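Amphiphysin (Drosophila melanogaster, PDB 1URU) probably binds and senses curved membranes during endocytosis through its BAR domain, a dimer of long, coiled-coil helical bundles. Local coordinates at residues E37-H42 with D191-L196; N122-Q127 with Y197-L202. All coordinates share one frame; numbering follows the deposited sequence.

In the fold
Both contacts use helix 172-239 of the BAR three-helix bundle, each with a different partner: interaction 1 sets it against the start of helix 35-84, interaction 2 against the middle of helix 92-156. Their centres are about 15 Å apart, and they meet where Leu196 CD1 packs on Gln127 NE2 at 3.5 Å. Each is partly buried. Interaction 1, about 19 Å from the chain centre, is touched by no other chain of the assembly and pairs an imidazole-proline overlap with an aromatic-leucine contact. Interaction 2, about 6 Å from that centre, buries less surface; its tyrosine hydroxyl is bonded by helix 35-84, while its arginine bonds a carbonyl of its own helix and an acidic residue of the second subunit.

Interaction 1 (E37-H42 with D191-L196); sequences EIFDDH and DELPAL
His42 lays one face of its imidazole against the ring of Pro194 and is the most heavily covered residue of the contact between 37-42 and 191-196, lying against both Pro194 and Leu193. Pro194 CD stands over the face in a CH-pi contact, 3.9 Å from the centroid of the His42 ring and 27° off its normal, hence displaced toward the rim. The overlap centres on the ND1-CE1 side of the imidazole, where His42 CE1 comes to 3.4 Å from Pro194 CB. The edge of the imidazole lies against the preceding turn of its own helix, with Phe39 CA in its plane.

Next to this pair runs an apolar contact. One methyl of Leu193, CD1, is shared by two residues: it lies 4.1 Å from Phe39 CE1, obliquely to that ring, and 4.2 Å from His42 CB. Phe39 reaches it with CG anti to the backbone N (chi1 -177°), which swings the ring out toward helix 172-239. The proline nitrogen cannot donate to the preceding turn, and helix 191-196 is kinked there; the same ring that breaks the backbone bonding thus supplies the surface for the histidine.

The short helical segments run at 37° to each other, their axes 10.1 Å apart at closest approach. Phe39 also meets His190 edge-to-face and Arg138 in a cation-pi contact, while Leu193 rests on Met131. The contact therefore joins the beginning of helix 35-84 to helix 172-239, with helix 92-156 packed against the apolar pair.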
ATOM      1  N   GLU A  37      19.781  -8.101  42.493  1.00 49.70           N
ATOM      2  CA  GLU A  37      20.333  -8.467  41.192  1.00 50.10           C
ATOM      3  C   GLU A  37      19.259  -9.171  40.370  1.00 50.28           C
ATOM      4  O   GLU A  37      19.160  -8.961  39.172  1.00 50.34           O
ATOM      5  CB  GLU A  37      21.590  -9.338  41.351  1.00 50.51           C
ATOM      6  CG  GLU A  37      22.796  -8.617  41.986  1.00 51.00           C
ATOM      7  CD  GLU A  37      24.039  -9.495  42.092  1.00 53.73           C
ATOM      8  OE1 GLU A  37      23.918 -10.705  42.398  1.00 55.22           O
ATOM      9  OE2 GLU A  37      25.158  -8.981  41.856  1.00 55.65           O
ATOM     10  N   ILE A  38      18.431  -9.979  41.023  1.00 50.43           N
ATOM     11  CA  ILE A  38      17.251 -10.569  40.378  1.00 50.25           C
ATOM     12  C   ILE A  38      16.308  -9.481  39.881  1.00 50.50           C
ATOM     13  O   ILE A  38      15.729  -9.614  38.822  1.00 51.09           O
ATOM     14  CB  ILE A  38      16.501 -11.526  41.374  1.00 50.04           C
ATOM     15  CG1 ILE A  38      17.179 -12.891  41.415  1.00 50.23           C
ATOM     16  CG2 ILE A  38      15.015 -11.689  41.039  1.00 49.29           C
ATOM     17  CD1 ILE A  38      17.150 -13.542  42.780  1.00 50.21           C
ATOM     18  N   PHE A  39      16.124  -8.425  40.669  1.00 50.69           N
ATOM     19  CA  PHE A  39      15.197  -7.355  40.314  1.00 50.56           C
ATOM     20  C   PHE A  39      15.710  -6.668  39.064  1.00 50.98           C
ATOM     21  O   PHE A  39      14.938  -6.371  38.163  1.00 51.35           O
ATOM     22  CB  PHE A  39      15.090  -6.335  41.453  1.00 50.47           C
ATOM     23  CG  PHE A  39      14.103  -5.232  41.200  1.00 49.01           C
ATOM     24  CD1 PHE A  39      12.818  -5.309  41.706  1.00 48.32           C
ATOM     25  CD2 PHE A  39      14.471  -4.102  40.483  1.00 48.43           C
ATOM     26  CE1 PHE A  39      11.905  -4.291  41.481  1.00 48.11           C
ATOM     27  CE2 PHE A  39      13.560  -3.071  40.249  1.00 47.98           C
ATOM     28  CZ  PHE A  39      12.276  -3.172  40.742  1.00 48.18           C
ATOM     29  N   ASP A  40      17.021  -6.417  39.031  1.00 50.95           N
ATOM     30  CA  ASP A  40      17.673  -5.770  37.909  1.00 51.04           C
ATOM     31  C   ASP A  40      17.460  -6.547  36.643  1.00 50.56           C
ATOM     32  O   ASP A  40      17.228  -5.964  35.611  1.00 50.69           O
ATOM     33  CB  ASP A  40      19.171  -5.668  38.151  1.00 51.61           C
ATOM     34  CG  ASP A  40      19.577  -4.319  38.679  1.00 54.01           C
ATOM     35  OD1 ASP A  40      20.113  -3.523  37.862  1.00 58.77           O
ATOM     36  OD2 ASP A  40      19.394  -3.966  39.869  1.00 54.68           O
ATOM     37  N   ASP A  41      17.579  -7.866  36.722  1.00 50.25           N
ATOM     38  CA  ASP A  41      17.388  -8.718  35.563  1.00 50.08           C
ATOM     39  C   ASP A  41      15.961  -8.606  35.068  1.00 50.08           C
ATOM     40  O   ASP A  41      15.733  -8.596  33.863  1.00 49.97           O
ATOM     41  CB  ASP A  41      17.733 -10.174  35.874  1.00 49.98           C
ATOM     42  CG  ASP A  41      19.233 -10.429  35.931  1.00 49.70           C
ATOM     43  OD1 ASP A  41      20.023  -9.505  35.682  1.00 48.54           O
ATOM     44  OD2 ASP A  41      19.724 -11.528  36.251  1.00 50.89           O
ATOM     45  N   HIS A  42      15.013  -8.518  35.997  1.00 50.05           N
ATOM     46  CA  HIS A  42      13.605  -8.295  35.657  1.00 50.53           C
ATOM     47  C   HIS A  42      13.400  -6.973  34.932  1.00 50.77           C
ATOM     48  O   HIS A  42      12.563  -6.872  34.038  1.00 50.48           O
ATOM     49  CB  HIS A  42      12.731  -8.275  36.900  1.00 50.60           C
ATOM     50  CG  HIS A  42      12.491  -9.617  37.506  1.00 50.79           C
ATOM     51  ND1 HIS A  42      11.831 -10.625  36.843  1.00 51.79           N
ATOM     52  CD2 HIS A  42      12.809 -10.110  38.724  1.00 51.34           C
ATOM     53  CE1 HIS A  42      11.751 -11.685  37.630  1.00 52.48           C
ATOM     54  NE2 HIS A  42      12.338 -11.398  38.777  1.00 52.57           N
ATOM     55  N   ASP A 191       6.909  -9.848  41.892  1.00 45.54           N
ATOM     56  CA  ASP A 191       5.881 -10.691  41.280  1.00 45.79           C
ATOM     57  C   ASP A 191       5.320 -10.088  39.994  1.00 45.87           C
ATOM     58  O   ASP A 191       5.098 -10.798  39.009  1.00 46.21           O
ATOM     59  CB  ASP A 191       4.693 -10.875  42.232  1.00 46.44           C
ATOM     60  CG  ASP A 191       5.036 -11.679  43.499  1.00 46.98           C
ATOM     61  OD1 ASP A 191       6.083 -12.377  43.566  1.00 47.58           O
ATOM     62  OD2 ASP A 191       4.276 -11.650  44.485  1.00 48.80           O
ATOM     63  N   GLU A 192       5.073  -8.783  39.991  1.00 45.57           N
ATOM     64  CA  GLU A 192       4.336  -8.188  38.891  1.00 45.98           C
ATOM     65  C   GLU A 192       5.153  -8.170  37.593  1.00 45.84           C
ATOM     66  O   GLU A 192       4.614  -8.404  36.521  1.00 45.67           O
ATOM     67  CB  GLU A 192       3.823  -6.780  39.246  1.00 46.08           C
ATOM     68  CG  GLU A 192       2.496  -6.788  39.991  1.00 47.05           C
ATOM     69  CD  GLU A 192       2.113  -5.421  40.531  1.00 50.03           C
ATOM     70  OE1 GLU A 192       2.323  -4.397  39.833  1.00 53.41           O
ATOM     71  OE2 GLU A 192       1.603  -5.352  41.664  1.00 51.24           O
ATOM     72  N   LEU A 193       6.443  -7.877  37.706  1.00 45.72           N
ATOM     73  CA  LEU A 193       7.310  -7.754  36.543  1.00 45.66           C
ATOM     74  C   LEU A 193       7.451  -9.048  35.759  1.00 45.06           C
ATOM     75  O   LEU A 193       7.200  -9.043  34.572  1.00 45.99           O
ATOM     76  CB  LEU A 193       8.694  -7.213  36.938  1.00 45.76           C
ATOM     77  CG  LEU A 193       8.720  -5.736  37.320  1.00 45.99           C
ATOM     78  CD1 LEU A 193       9.987  -5.390  38.081  1.00 46.24           C
ATOM     79  CD2 LEU A 193       8.554  -4.837  36.082  1.00 44.57           C
ATOM     80  N   PRO A 194       7.894 -10.140  36.376  1.00 44.35           N
ATOM     81  CA  PRO A 194       7.961 -11.429  35.663  1.00 44.00           C
ATOM     82  C   PRO A 194       6.617 -11.935  35.157  1.00 43.66           C
ATOM     83  O   PRO A 194       6.567 -12.584  34.135  1.00 43.74           O
ATOM     84  CB  PRO A 194       8.518 -12.398  36.724  1.00 43.59           C
ATOM     85  CG  PRO A 194       8.329 -11.724  37.997  1.00 43.67           C
ATOM     86  CD  PRO A 194       8.412 -10.260  37.747  1.00 44.08           C
ATOM     87  N   ALA A 195       5.564 -11.687  35.915  1.00 44.17           N
ATOM     88  CA  ALA A 195       4.207 -11.977  35.502  1.00 44.66           C
ATOM     89  C   ALA A 195       3.921 -11.344  34.155  1.00 45.09           C
ATOM     90  O   ALA A 195       3.410 -12.018  33.282  1.00 45.76           O
ATOM     91  CB  ALA A 195       3.206 -11.466  36.564  1.00 44.67           C
ATOM     92  N   LEU A 196       4.265 -10.061  34.003  1.00 45.80           N
ATOM     93  CA  LEU A 196       4.062  -9.292  32.766  1.00 46.47           C
ATOM     94  C   LEU A 196       4.939  -9.788  31.637  1.00 46.77           C
ATOM     95  O   LEU A 196       4.524  -9.815  30.479  1.00 46.75           O
ATOM     96  CB  LEU A 196       4.353  -7.791  33.000  1.00 46.62           C
ATOM     97  CG  LEU A 196       4.354  -6.764  31.831  1.00 47.05           C
ATOM     98  CD1 LEU A 196       3.087  -6.800  30.958  1.00 47.14           C
ATOM     99  CD2 LEU A 196       4.547  -5.359  32.380  1.00 45.78           C
TER

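Interaction 2 (N122-Q127 with Y197-L202); sequences NTYTGQ and YDSRIL
Tyr124 reaches across to the backbone side of Arg200 within the three-helix coiled coil of the BAR domain, joining helix 92-156 to helix 172-239. The direct contacts are van der Waals in kind and involve the outer end of the tyrosine. A chi1 of 166° turns the ring away from the tyrosine's own N and out toward 197-202, and Tyr124 OH stops 3.6 Å from Arg200 CB and 3.7 Å from Arg200 CA. Ser199 adds a looser approach, its OG lying near the plane of the ring at the edge, 4.3 Å from Tyr124 CE1.

Aromatic packing holds the same ring from within the bundle: Phe203 stacks on it and Phe128 meets it edge-to-face. Its polar end is served by helix 35-84, where Gln49 NE2 hydrogen-bonds to Tyr124 OH, so all three helices converge on this one side chain.

A second set of polar interactions belongs to Arg200, whose guanidinium lies beyond the tyrosine hydroxyl, over Tyr197. Its NH1 forms a salt bridge with Glu86 of the second subunit, and its side chain packs on Trp89 of that subunit, which ties the contact to the dimer interface. The chain bends at chi3 (114°) and places NE over the centre of the Tyr197 ring, 3.4 Å above its plane. There Arg200 NE donates to Tyr197 O at 2.8 Å, with an N-H...O angle of 146°. The same carbonyl oxygen also accepts from Arg200 N at 3.3 Å, the two nitrogens approaching Tyr197 O from opposite faces of the carbonyl plane.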
ATOM      1  N   ASN A 122      -2.396  -1.861  21.124  1.00 45.80           N
ATOM      2  CA  ASN A 122      -2.341  -0.556  21.787  1.00 45.59           C
ATOM      3  C   ASN A 122      -2.591  -0.723  23.276  1.00 45.54           C
ATOM      4  O   ASN A 122      -2.018   0.011  24.069  1.00 45.19           O
ATOM      5  CB  ASN A 122      -3.366   0.437  21.197  1.00 45.43           C
ATOM      6  CG  ASN A 122      -2.978   0.962  19.807  1.00 45.12           C
ATOM      7  OD1 ASN A 122      -1.816   0.989  19.420  1.00 43.05           O
ATOM      8  ND2 ASN A 122      -3.974   1.385  19.061  1.00 45.64           N
ATOM      9  N   THR A 123      -3.421  -1.703  23.641  1.00 45.43           N
ATOM     10  CA  THR A 123      -3.734  -1.993  25.047  1.00 45.86           C
ATOM     11  C   THR A 123      -2.572  -2.679  25.798  1.00 45.99           C
ATOM     12  O   THR A 123      -2.260  -2.339  26.935  1.00 46.04           O
ATOM     13  CB  THR A 123      -4.996  -2.859  25.123  1.00 45.66           C
ATOM     14  OG1 THR A 123      -6.136  -2.072  24.784  1.00 46.79           O
ATOM     15  CG2 THR A 123      -5.294  -3.296  26.524  1.00 45.32           C
ATOM     16  N   TYR A 124      -1.952  -3.644  25.142  1.00 46.22           N
ATOM     17  CA  TYR A 124      -0.824  -4.366  25.686  1.00 46.72           C
ATOM     18  C   TYR A 124       0.353  -3.430  25.773  1.00 47.82           C
ATOM     19  O   TYR A 124       1.104  -3.438  26.747  1.00 48.00           O
ATOM     20  CB  TYR A 124      -0.500  -5.561  24.791  1.00 46.27           C
ATOM     21  CG  TYR A 124       0.839  -6.225  25.017  1.00 45.15           C
ATOM     22  CD1 TYR A 124       1.032  -7.152  26.056  1.00 44.87           C
ATOM     23  CD2 TYR A 124       1.908  -5.951  24.170  1.00 43.20           C
ATOM     24  CE1 TYR A 124       2.284  -7.768  26.247  1.00 44.51           C
ATOM     25  CE2 TYR A 124       3.137  -6.552  24.342  1.00 43.96           C
ATOM     26  CZ  TYR A 124       3.331  -7.467  25.363  1.00 45.07           C
ATOM     27  OH  TYR A 124       4.574  -8.064  25.463  1.00 44.75           O
ATOM     28  N   THR A 125       0.494  -2.597  24.758  1.00 49.30           N
ATOM     29  CA  THR A 125       1.582  -1.634  24.719  1.00 50.58           C
ATOM     30  C   THR A 125       1.466  -0.551  25.794  1.00 51.62           C
ATOM     31  O   THR A 125       2.492  -0.044  26.263  1.00 51.55           O
ATOM     32  CB  THR A 125       1.653  -1.000  23.335  1.00 50.32           C
ATOM     33  OG1 THR A 125       1.989  -2.011  22.377  1.00 50.82           O
ATOM     34  CG2 THR A 125       2.798  -0.049  23.253  1.00 50.36           C
ATOM     35  N   GLY A 126       0.226  -0.214  26.172  1.00 52.94           N
ATOM     36  CA  GLY A 126      -0.063   0.896  27.073  1.00 53.71           C
ATOM     37  C   GLY A 126       0.144   0.548  28.532  1.00 54.78           C
ATOM     38  O   GLY A 126       0.250   1.435  29.390  1.00 55.78           O
ATOM     39  N   GLN A 127       0.215  -0.740  28.841  1.00 55.38           N
ATOM     40  CA  GLN A 127       0.436  -1.133  30.221  1.00 55.97           C
ATOM     41  C   GLN A 127       1.880  -0.942  30.652  1.00 55.95           C
ATOM     42  O   GLN A 127       2.143  -0.878  31.848  1.00 56.53           O
ATOM     43  CB  GLN A 127      -0.059  -2.554  30.491  1.00 56.20           C
ATOM     44  CG  GLN A 127       0.747  -3.649  29.857  1.00 57.12           C
ATOM     45  CD  GLN A 127      -0.054  -4.922  29.651  1.00 58.26           C
ATOM     46  OE1 GLN A 127      -1.111  -5.103  30.233  1.00 57.95           O
ATOM     47  NE2 GLN A 127       0.457  -5.803  28.811  1.00 61.17           N
ATOM     48  N   TYR A 197       6.160 -10.154  31.981  1.00 47.41           N
ATOM     49  CA  TYR A 197       7.093 -10.712  31.027  1.00 48.17           C
ATOM     50  C   TYR A 197       6.573 -12.012  30.433  1.00 48.71           C
ATOM     51  O   TYR A 197       6.763 -12.275  29.253  1.00 48.39           O
ATOM     52  CB  TYR A 197       8.453 -10.945  31.697  1.00 48.27           C
ATOM     53  CG  TYR A 197       9.544 -11.227  30.708  1.00 48.15           C
ATOM     54  CD1 TYR A 197       9.852 -10.300  29.705  1.00 49.46           C
ATOM     55  CD2 TYR A 197      10.244 -12.427  30.735  1.00 48.39           C
ATOM     56  CE1 TYR A 197      10.840 -10.560  28.755  1.00 49.56           C
ATOM     57  CE2 TYR A 197      11.246 -12.694  29.797  1.00 49.57           C
ATOM     58  CZ  TYR A 197      11.533 -11.753  28.807  1.00 50.15           C
ATOM     59  OH  TYR A 197      12.511 -12.003  27.873  1.00 52.57           O
ATOM     60  N   ASP A 198       5.910 -12.821  31.246  1.00 49.63           N
ATOM     61  CA  ASP A 198       5.407 -14.100  30.769  1.00 50.90           C
ATOM     62  C   ASP A 198       4.186 -13.903  29.897  1.00 50.52           C
ATOM     63  O   ASP A 198       4.045 -14.584  28.893  1.00 51.21           O
ATOM     64  CB  ASP A 198       5.126 -15.040  31.934  1.00 51.87           C
ATOM     65  CG  ASP A 198       6.408 -15.456  32.645  1.00 55.70           C
ATOM     66  OD1 ASP A 198       7.428 -15.645  31.921  1.00 61.02           O
ATOM     67  OD2 ASP A 198       6.502 -15.595  33.897  1.00 58.76           O
ATOM     68  N   SER A 199       3.335 -12.943  30.239  1.00 50.21           N
ATOM     69  CA  SER A 199       2.242 -12.539  29.358  1.00 50.23           C
ATOM     70  C   SER A 199       2.663 -12.317  27.899  1.00 50.17           C
ATOM     71  O   SER A 199       1.853 -12.511  27.006  1.00 50.26           O
ATOM     72  CB  SER A 199       1.554 -11.279  29.880  1.00 50.41           C
ATOM     73  OG  SER A 199       2.409 -10.159  29.790  1.00 50.31           O
ATOM     74  N   ARG A 200       3.924 -11.953  27.653  1.00 50.32           N
ATOM     75  CA  ARG A 200       4.414 -11.674  26.287  1.00 50.38           C
ATOM     76  C   ARG A 200       4.109 -12.764  25.249  1.00 50.25           C
ATOM     77  O   ARG A 200       3.840 -12.445  24.097  1.00 51.00           O
ATOM     78  CB  ARG A 200       5.927 -11.319  26.277  1.00 50.34           C
ATOM     79  CG  ARG A 200       6.885 -12.467  25.966  1.00 51.40           C
ATOM     80  CD  ARG A 200       8.349 -12.259  26.382  1.00 52.52           C
ATOM     81  NE  ARG A 200       8.684 -13.220  27.448  1.00 55.91           N
ATOM     82  CZ  ARG A 200       9.561 -14.218  27.349  1.00 57.40           C
ATOM     83  NH1 ARG A 200      10.287 -14.402  26.256  1.00 56.38           N
ATOM     84  NH2 ARG A 200       9.738 -15.022  28.387  1.00 59.84           N
ATOM     85  N   ILE A 201       4.179 -14.030  25.642  1.00 50.06           N
ATOM     86  CA  ILE A 201       4.016 -15.138  24.709  1.00 49.86           C
ATOM     87  C   ILE A 201       2.564 -15.188  24.297  1.00 49.16           C
ATOM     88  O   ILE A 201       2.254 -15.128  23.115  1.00 49.01           O
ATOM     89  CB  ILE A 201       4.393 -16.504  25.354  1.00 50.41           C
ATOM     90  CG1 ILE A 201       5.891 -16.605  25.652  1.00 51.83           C
ATOM     91  CG2 ILE A 201       3.991 -17.676  24.431  1.00 51.10           C
ATOM     92  CD1 ILE A 201       6.213 -17.556  26.816  1.00 51.73           C
ATOM     93  N   LEU A 202       1.680 -15.306  25.281  1.00 48.38           N
ATOM     94  CA  LEU A 202       0.251 -15.381  25.023  1.00 48.03           C
ATOM     95  C   LEU A 202      -0.252 -14.162  24.237  1.00 47.73           C
ATOM     96  O   LEU A 202      -1.101 -14.295  23.357  1.00 47.08           O
ATOM     97  CB  LEU A 202      -0.546 -15.524  26.333  1.00 48.06           C
ATOM     98  CG  LEU A 202      -2.083 -15.565  26.198  1.00 46.96           C
ATOM     99  CD1 LEU A 202      -2.551 -16.840  25.501  1.00 45.41           C
ATOM    100  CD2 LEU A 202      -2.761 -15.389  27.565  1.00 46.88           C
TER